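Local structure of exopolygalacturonase (Yersinia enterocolitica, 2UVF) at residues A[132-135]-A[136-140]; A[202-205]-A[206-209]; A[308-311]-A[312-315]. The protein is a family 28 exopolygalacturonase that probably hydrolyses pectic polygalacturonan from a chain end and binds digalacturonic acid. One frame throughout, in Å; residues are numbered along the deposited sequence.

Contact 1 of 3, residues A[132-135]-A[136-140]; sequences AQYA and DGSLS
Y134 sets its ring edge against the returning chain, with S138 O and L139 O near the ring plane, and this is the compact half of the turn. With its CG anti to the carbonyl carbon (chi1 -63°), the ring brings CD2 to 3.0 Å from S138 O and OH to 3.4 Å from S140 CB. The backbones are joined by hydrogen bonds from Y134 N to S138 O at 2.9 Å and from S140 N to A132 O at 2.9 Å. At the Q133–L139 bridge, L139 CD2 packs on Q133 CG at 3.7 Å, while the amide oxygen of Q133 is bonded to Q70 on strand 66-73.

The opposite end is looser and reaches solvent. A135, D136 and G137 are exposed there, and G137 N closes the turn on Y134 O at 3.1 Å. One carboxylate oxygen, D136 OD1, takes both S138 N and S138 OG from the same face; the bond from S138 N makes an Asx turn, and the two together probably stiffen the tip. A type I turn over Y134–G137 whose last residue, G137, has positive phi (95°) is the classic hairpin with a G1 beta bulge, here leaving strand 125-134 of the fibronectin type III domain.

Contact 2 of 3, residues A[202-205]-A[206-209]; sequences WLKS and DMTL
L203 and M207 meet through their methyl ends, and the apolar packing comes first. L203 CD2 lies 3.9 Å from M207 CE, the two side chains crossing at about a right angle, and 4.2 Å from L209 CD2. All three are buried; L203 continues onto I261 and I263, M207 onto V189 and I180, and L209 onto I191, so the cluster reaches strands 187-191 and 258-264 and, through I180, helix 173-181.

A second kind of contact sets the thioether against backbone. M207 CG, placed between its own backbone N and carbonyl carbon (chi1 68°), comes to 3.0 Å from K204 O, and SD follows at 3.6 Å from the same oxygen. The chain then bends at chi3, which turns CE back toward L203.

The polar groups bond to residues beyond the two segments, and no hydrogen bond spans the contact itself. S205 OG bonds R259 N, D206 OD1 bonds N260, and K204 NZ bonds the carbonyl oxygen of I180. D206 itself reverses the chain in the left-handed helical region of the backbone map (phi 51°). Such a sharp bend between strands 194-202 and 207-211, with apolar residues stacking on those of adjacent coils, is characteristic of the right-handed parallel beta-helix of family 28 enzymes.

Contact 3 of 3, residues A[308-311]-A[312-315]; sequences AKNQ and VEKA
E313 brings its flat carboxylate across the K309 chain, where OE2 lies 3.6 Å from CE and also 3.6 Å from CG of the lysine, in the i to i+4 spacing of an alpha helix, 307-317. The flat peptide groups of the helix differ in how they are met: E313 N approaches K309 O in the carbonyl plane, at 3.0 Å, whereas V312 N stands above the plane of A308 C=O. K314 N and A315 N are tilted from the planes of their acceptors, N310 O and Q311 O. The amides of N310 and Q311 point off the helix instead, N310 ND2 to the E221 carbonyl oxygen and Q311 OE1 to S331 N.

K309 is extended, with CG anti to its backbone N (chi1 177°), and crosses E313 at a slant. Its NZ ends 4.9 Å from E313 OE2, too far for a salt bridge, so any attraction between the charges is probably modest; the contact is mainly methylene against carboxylate oxygen. The buried side of the helix packs V312 and A315 on helix 322-328, with V312 also reaching V301 of helix 301-304. There V312 CG2 is set anti to its carbonyl carbon and rests 3.1 Å from A308 O.

The three sites illustrate how local side-chain contacts occur in quite different architectural elements: a hairpin in the fibronectin type III domain, a bend of the beta-helix and a partly buried helix. Contact 1 stands apart, its centre about 43 Å from that of contact 2 and about 58 Å from that of contact 3, which lies across the centre of the chain. Contacts 2 and 3 are closer, with nearest atoms about 11 Å apart, yet they do not touch. In contact 3 the side chain of Q311 lies about 13 Å from a bound galacturonic acid, whose pocket includes D381, D402 and H443, and that of A308 about 13 Å from a nickel ion.

Contact 1 of 3, residues A[132-135]-A[136-140]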
ATOM      1  N   ALA A 132      25.494  -2.827   9.719  1.00 43.15           N
ATOM      2  CA  ALA A 132      24.818  -4.006  10.260  1.00 44.04           C
ATOM      3  C   ALA A 132      25.386  -4.389  11.623  1.00 44.83           C
ATOM      4  O   ALA A 132      26.605  -4.400  11.825  1.00 44.73           O
ATOM      5  CB  ALA A 132      24.935  -5.181   9.308  1.00 43.31           C
ATOM      6  N   GLN A 133      24.491  -4.690  12.557  1.00 45.77           N
ATOM      7  CA  GLN A 133      24.875  -5.181  13.866  1.00 46.75           C
ATOM      8  C   GLN A 133      24.533  -6.663  13.914  1.00 48.09           C
ATOM      9  O   GLN A 133      23.440  -7.075  13.518  1.00 47.86           O
ATOM     10  CB  GLN A 133      24.142  -4.417  14.974  1.00 46.71           C
ATOM     11  CG  GLN A 133      24.711  -4.625  16.377  1.00 45.73           C
ATOM     12  CD  GLN A 133      23.759  -4.172  17.460  1.00 44.95           C
ATOM     13  OE1 GLN A 133      23.818  -3.030  17.913  1.00 46.06           O
ATOM     14  NE2 GLN A 133      22.863  -5.060  17.872  1.00 43.57           N
ATOM     15  N   TYR A 134      25.486  -7.467  14.378  1.00 49.65           N
ATOM     16  CA  TYR A 134      25.325  -8.909  14.357  1.00 50.90           C
ATOM     17  C   TYR A 134      24.919  -9.443  15.723  1.00 51.55           C
ATOM     18  O   TYR A 134      25.039  -8.754  16.738  1.00 51.65           O
ATOM     19  CB  TYR A 134      26.598  -9.595  13.843  1.00 51.13           C
ATOM     20  CG  TYR A 134      26.963  -9.236  12.414  1.00 51.64           C
ATOM     21  CD1 TYR A 134      26.238  -9.745  11.335  1.00 51.12           C
ATOM     22  CD2 TYR A 134      28.034  -8.393  12.142  1.00 52.60           C
ATOM     23  CE1 TYR A 134      26.564  -9.415  10.032  1.00 50.24           C
ATOM     24  CE2 TYR A 134      28.368  -8.055  10.838  1.00 52.41           C
ATOM     25  CZ  TYR A 134      27.631  -8.574   9.792  1.00 51.74           C
ATOM     26  OH  TYR A 134      27.976  -8.243   8.503  1.00 52.08           O
ATOM     27  N   ALA A 135      24.425 -10.677  15.724  1.00 52.67           N
ATOM     28  CA  ALA A 135      23.984 -11.359  16.936  1.00 53.50           C
ATOM     29  C   ALA A 135      25.054 -11.334  18.039  1.00 54.04           C
ATOM     30  O   ALA A 135      24.731 -11.111  19.213  1.00 54.15           O
ATOM     31  CB  ALA A 135      23.579 -12.795  16.601  1.00 53.50           C
ATOM     32  N   ASP A 136      26.314 -11.529  17.638  1.00 54.49           N
ATOM     33  CA  ASP A 136      27.472 -11.634  18.543  1.00 54.94           C
ATOM     34  C   ASP A 136      28.089 -10.289  18.974  1.00 55.24           C
ATOM     35  O   ASP A 136      29.193 -10.263  19.525  1.00 55.36           O
ATOM     36  CB  ASP A 136      28.556 -12.511  17.901  1.00 54.97           C
ATOM     37  CG  ASP A 136      29.138 -11.901  16.619  1.00 54.81           C
ATOM     38  OD1 ASP A 136      28.836 -10.724  16.307  1.00 54.15           O
ATOM     39  OD2 ASP A 136      29.906 -12.605  15.921  1.00 54.12           O
ATOM     40  N   GLY A 137      27.390  -9.187  18.697  1.00 55.47           N
ATOM     41  CA  GLY A 137      27.792  -7.853  19.156  1.00 55.01           C
ATOM     42  C   GLY A 137      28.599  -7.029  18.167  1.00 54.81           C
ATOM     43  O   GLY A 137      28.678  -5.801  18.303  1.00 54.62           O
ATOM     44  N   SER A 138      29.196  -7.703  17.180  1.00 54.73           N
ATOM     45  CA  SER A 138      30.093  -7.061  16.209  1.00 54.42           C
ATOM     46  C   SER A 138      29.350  -6.369  15.067  1.00 54.51           C
ATOM     47  O   SER A 138      28.246  -6.781  14.686  1.00 54.75           O
ATOM     48  CB  SER A 138      31.085  -8.075  15.634  1.00 54.53           C
ATOM     49  OG  SER A 138      30.507  -8.832  14.575  1.00 54.33           O
ATOM     50  N   LEU A 139      29.977  -5.328  14.516  1.00 54.11           N
ATOM     51  CA  LEU A 139      29.408  -4.544  13.421  1.00 53.72           C
ATOM     52  C   LEU A 139      30.053  -4.888  12.086  1.00 53.65           C
ATOM     53  O   LEU A 139      31.149  -5.448  12.047  1.00 53.66           O
ATOM     54  CB  LEU A 139      29.578  -3.052  13.699  1.00 53.43           C
ATOM     55  CG  LEU A 139      29.022  -2.529  15.018  1.00 53.35           C
ATOM     56  CD1 LEU A 139      29.467  -1.093  15.234  1.00 53.09           C
ATOM     57  CD2 LEU A 139      27.504  -2.647  15.045  1.00 52.56           C
ATOM     58  N   SER A 140      29.374  -4.562  10.989  1.00 53.59           N
ATOM     59  CA  SER A 140      29.987  -4.678   9.660  1.00 53.66           C
ATOM     60  C   SER A 140      30.698  -3.377   9.300  1.00 53.82           C
ATOM     61  O   SER A 140      30.456  -2.337   9.920  1.00 53.88           O
ATOM     62  CB  SER A 140      28.937  -4.999   8.592  1.00 53.49           C
ATOM     63  OG  SER A 140      28.245  -3.829   8.183  1.00 53.28           O
TER

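Contact 2 of 3, residues A[202-205]-A[206-209]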
ATOM      1  N   TRP A 202      -7.955  20.761  -4.083  1.00 40.11           N
ATOM      2  CA  TRP A 202      -7.112  20.546  -5.248  1.00 40.47           C
ATOM      3  C   TRP A 202      -5.729  21.087  -4.942  1.00 41.16           C
ATOM      4  O   TRP A 202      -5.552  22.287  -4.714  1.00 41.78           O
ATOM      5  CB  TRP A 202      -7.718  21.219  -6.490  1.00 40.35           C
ATOM      6  CG  TRP A 202      -9.152  20.838  -6.712  1.00 39.54           C
ATOM      7  CD1 TRP A 202     -10.257  21.405  -6.125  1.00 39.60           C
ATOM      8  CD2 TRP A 202      -9.640  19.797  -7.564  1.00 38.66           C
ATOM      9  NE1 TRP A 202     -11.403  20.772  -6.558  1.00 40.43           N
ATOM     10  CE2 TRP A 202     -11.055  19.780  -7.440  1.00 39.94           C
ATOM     11  CE3 TRP A 202      -9.023  18.872  -8.416  1.00 39.67           C
ATOM     12  CZ2 TRP A 202     -11.865  18.874  -8.145  1.00 39.06           C
ATOM     13  CZ3 TRP A 202      -9.834  17.971  -9.124  1.00 40.23           C
ATOM     14  CH2 TRP A 202     -11.241  17.988  -8.981  1.00 39.16           C
ATOM     15  N   LEU A 203      -4.754  20.185  -4.908  1.00 41.18           N
ATOM     16  CA  LEU A 203      -3.401  20.542  -4.530  1.00 41.07           C
ATOM     17  C   LEU A 203      -2.664  21.046  -5.754  1.00 41.28           C
ATOM     18  O   LEU A 203      -3.158  20.953  -6.881  1.00 41.19           O
ATOM     19  CB  LEU A 203      -2.660  19.337  -3.919  1.00 40.62           C
ATOM     20  CG  LEU A 203      -3.196  18.672  -2.642  1.00 39.48           C
ATOM     21  CD1 LEU A 203      -2.303  17.535  -2.240  1.00 36.84           C
ATOM     22  CD2 LEU A 203      -3.319  19.649  -1.489  1.00 37.32           C
ATOM     23  N   LYS A 204      -1.479  21.588  -5.520  1.00 41.62           N
ATOM     24  CA  LYS A 204      -0.630  22.056  -6.601  1.00 41.65           C
ATOM     25  C   LYS A 204       0.809  21.727  -6.257  1.00 41.83           C
ATOM     26  O   LYS A 204       1.123  21.398  -5.100  1.00 41.09           O
ATOM     27  CB  LYS A 204      -0.792  23.556  -6.821  1.00 41.83           C
ATOM     28  CG  LYS A 204      -0.501  24.424  -5.593  1.00 42.47           C
ATOM     29  CD  LYS A 204       0.315  25.634  -6.011  1.00 44.45           C
ATOM     30  CE  LYS A 204       0.351  26.691  -4.935  1.00 45.49           C
ATOM     31  NZ  LYS A 204      -0.821  27.606  -5.067  1.00 46.26           N
ATOM     32  N   SER A 205       1.662  21.814  -7.276  1.00 41.78           N
ATOM     33  CA  SER A 205       3.085  21.536  -7.160  1.00 42.24           C
ATOM     34  C   SER A 205       3.795  22.344  -6.058  1.00 42.53           C
ATOM     35  O   SER A 205       3.324  23.412  -5.649  1.00 42.00           O
ATOM     36  CB  SER A 205       3.758  21.758  -8.514  1.00 41.88           C
ATOM     37  OG  SER A 205       3.155  20.916  -9.493  1.00 42.87           O
ATOM     38  N   ASP A 206       4.921  21.801  -5.589  1.00 43.12           N
ATOM     39  CA  ASP A 206       5.803  22.456  -4.606  1.00 43.17           C
ATOM     40  C   ASP A 206       5.083  22.976  -3.361  1.00 43.10           C
ATOM     41  O   ASP A 206       5.124  24.177  -3.057  1.00 42.87           O
ATOM     42  CB  ASP A 206       6.637  23.555  -5.288  1.00 43.41           C
ATOM     43  CG  ASP A 206       7.510  23.008  -6.393  1.00 44.67           C
ATOM     44  OD1 ASP A 206       8.386  22.164  -6.104  1.00 46.41           O
ATOM     45  OD2 ASP A 206       7.330  23.413  -7.558  1.00 47.37           O
ATOM     46  N   MET A 207       4.414  22.059  -2.654  1.00 42.86           N
ATOM     47  CA  MET A 207       3.759  22.378  -1.383  1.00 42.30           C
ATOM     48  C   MET A 207       3.733  21.181  -0.415  1.00 42.10           C
ATOM     49  O   MET A 207       4.020  20.043  -0.795  1.00 42.36           O
ATOM     50  CB  MET A 207       2.339  22.928  -1.614  1.00 42.32           C
ATOM     51  CG  MET A 207       1.340  21.917  -2.167  1.00 41.34           C
ATOM     52  SD  MET A 207      -0.374  22.402  -1.955  1.00 43.01           S
ATOM     53  CE  MET A 207      -0.629  22.092  -0.196  1.00 42.29           C
ATOM     54  N   THR A 208       3.419  21.471   0.843  1.00 41.58           N
ATOM     55  CA  THR A 208       3.197  20.465   1.870  1.00 41.03           C
ATOM     56  C   THR A 208       1.890  20.834   2.528  1.00 41.01           C
ATOM     57  O   THR A 208       1.663  21.999   2.843  1.00 41.06           O
ATOM     58  CB  THR A 208       4.300  20.462   2.952  1.00 40.61           C
ATOM     59  OG1 THR A 208       5.535  20.021   2.382  1.00 39.98           O
ATOM     60  CG2 THR A 208       3.917  19.542   4.129  1.00 40.10           C
ATOM     61  N   LEU A 209       1.015  19.847   2.683  1.00 41.09           N
ATOM     62  CA  LEU A 209      -0.173  19.989   3.499  1.00 40.76           C
ATOM     63  C   LEU A 209       0.075  19.161   4.743  1.00 41.06           C
ATOM     64  O   LEU A 209       0.275  17.951   4.670  1.00 41.62           O
ATOM     65  CB  LEU A 209      -1.424  19.528   2.748  1.00 40.56           C
ATOM     66  CG  LEU A 209      -2.762  19.429   3.482  1.00 40.06           C
ATOM     67  CD1 LEU A 209      -3.296  20.797   3.908  1.00 40.91           C
ATOM     68  CD2 LEU A 209      -3.771  18.707   2.605  1.00 40.41           C
TER

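Contact 3 of 3, residues A[308-311]-A[312-315]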
ATOM      1  N   ALA A 308     -21.252   7.916   0.800  1.00 34.00           N
ATOM      2  CA  ALA A 308     -21.461   6.874  -0.202  1.00 34.25           C
ATOM      3  C   ALA A 308     -22.939   6.630  -0.527  1.00 35.03           C
ATOM      4  O   ALA A 308     -23.270   6.310  -1.674  1.00 34.98           O
ATOM      5  CB  ALA A 308     -20.808   5.583   0.245  1.00 34.04           C
ATOM      6  N   LYS A 309     -23.807   6.743   0.493  1.00 35.52           N
ATOM      7  CA  LYS A 309     -25.272   6.703   0.325  1.00 36.04           C
ATOM      8  C   LYS A 309     -25.722   7.798  -0.648  1.00 35.64           C
ATOM      9  O   LYS A 309     -26.368   7.495  -1.656  1.00 36.40           O
ATOM     10  CB  LYS A 309     -25.975   6.890   1.666  1.00 36.48           C
ATOM     11  CG  LYS A 309     -27.492   6.946   1.599  1.00 38.83           C
ATOM     12  CD  LYS A 309     -28.059   7.227   2.978  1.00 43.15           C
ATOM     13  CE  LYS A 309     -29.577   7.141   3.018  1.00 44.95           C
ATOM     14  NZ  LYS A 309     -30.065   6.918   4.439  1.00 48.08           N
ATOM     15  N   ASN A 310     -25.328   9.042  -0.351  1.00 34.58           N
ATOM     16  CA  ASN A 310     -25.739  10.240  -1.062  1.00 33.78           C
ATOM     17  C   ASN A 310     -25.261  10.328  -2.503  1.00 33.73           C
ATOM     18  O   ASN A 310     -26.000  10.770  -3.382  1.00 33.06           O
ATOM     19  CB  ASN A 310     -25.307  11.483  -0.275  1.00 33.91           C
ATOM     20  CG  ASN A 310     -26.016  11.604   1.085  1.00 34.45           C
ATOM     21  OD1 ASN A 310     -26.957  10.870   1.374  1.00 34.90           O
ATOM     22  ND2 ASN A 310     -25.569  12.540   1.906  1.00 33.11           N
ATOM     23  N   GLN A 311     -24.021   9.903  -2.743  1.00 33.42           N
ATOM     24  CA  GLN A 311     -23.458   9.862  -4.092  1.00 33.10           C
ATOM     25  C   GLN A 311     -24.101   8.786  -4.976  1.00 33.33           C
ATOM     26  O   GLN A 311     -24.344   9.028  -6.169  1.00 33.10           O
ATOM     27  CB  GLN A 311     -21.929   9.720  -4.032  1.00 33.23           C
ATOM     28  CG  GLN A 311     -21.204  10.977  -3.555  1.00 31.78           C
ATOM     29  CD  GLN A 311     -19.681  10.814  -3.461  1.00 33.01           C
ATOM     30  OE1 GLN A 311     -19.175   9.809  -2.950  1.00 34.87           O
ATOM     31  NE2 GLN A 311     -18.950  11.819  -3.923  1.00 30.24           N
ATOM     32  N   VAL A 312     -24.409   7.612  -4.407  1.00 33.90           N
ATOM     33  CA  VAL A 312     -25.108   6.560  -5.175  1.00 34.50           C
ATOM     34  C   VAL A 312     -26.564   6.968  -5.497  1.00 35.87           C
ATOM     35  O   VAL A 312     -27.012   6.828  -6.632  1.00 35.97           O
ATOM     36  CB  VAL A 312     -25.004   5.138  -4.515  1.00 34.52           C
ATOM     37  CG1 VAL A 312     -25.780   4.091  -5.288  1.00 32.45           C
ATOM     38  CG2 VAL A 312     -23.540   4.716  -4.372  1.00 33.23           C
ATOM     39  N   GLU A 313     -27.280   7.503  -4.512  1.00 37.20           N
ATOM     40  CA  GLU A 313     -28.625   8.037  -4.745  1.00 38.69           C
ATOM     41  C   GLU A 313     -28.663   9.161  -5.816  1.00 38.58           C
ATOM     42  O   GLU A 313     -29.536   9.175  -6.667  1.00 37.97           O
ATOM     43  CB  GLU A 313     -29.262   8.472  -3.418  1.00 38.41           C
ATOM     44  CG  GLU A 313     -29.424   7.274  -2.439  1.00 40.38           C
ATOM     45  CD  GLU A 313     -30.135   7.621  -1.134  1.00 40.50           C
ATOM     46  OE1 GLU A 313     -30.294   8.832  -0.838  1.00 43.45           O
ATOM     47  OE2 GLU A 313     -30.528   6.670  -0.408  1.00 41.55           O
ATOM     48  N   LYS A 314     -27.691  10.068  -5.782  1.00 39.45           N
ATOM     49  CA  LYS A 314     -27.593  11.128  -6.780  1.00 40.25           C
ATOM     50  C   LYS A 314     -27.302  10.591  -8.191  1.00 40.36           C
ATOM     51  O   LYS A 314     -27.928  11.016  -9.161  1.00 40.23           O
ATOM     52  CB  LYS A 314     -26.563  12.180  -6.360  1.00 40.12           C
ATOM     53  CG  LYS A 314     -26.230  13.169  -7.464  1.00 41.60           C
ATOM     54  CD  LYS A 314     -25.749  14.507  -6.935  1.00 44.90           C
ATOM     55  CE  LYS A 314     -25.960  15.593  -7.991  1.00 48.18           C
ATOM     56  NZ  LYS A 314     -27.430  15.909  -8.186  1.00 47.16           N
ATOM     57  N   ALA A 315     -26.358   9.655  -8.294  1.00 40.87           N
ATOM     58  CA  ALA A 315     -25.991   9.027  -9.563  1.00 40.68           C
ATOM     59  C   ALA A 315     -27.169   8.299 -10.230  1.00 41.09           C
ATOM     60  O   ALA A 315     -27.332   8.376 -11.454  1.00 41.75           O
ATOM     61  CB  ALA A 315     -24.841   8.069  -9.353  1.00 40.86           C
TER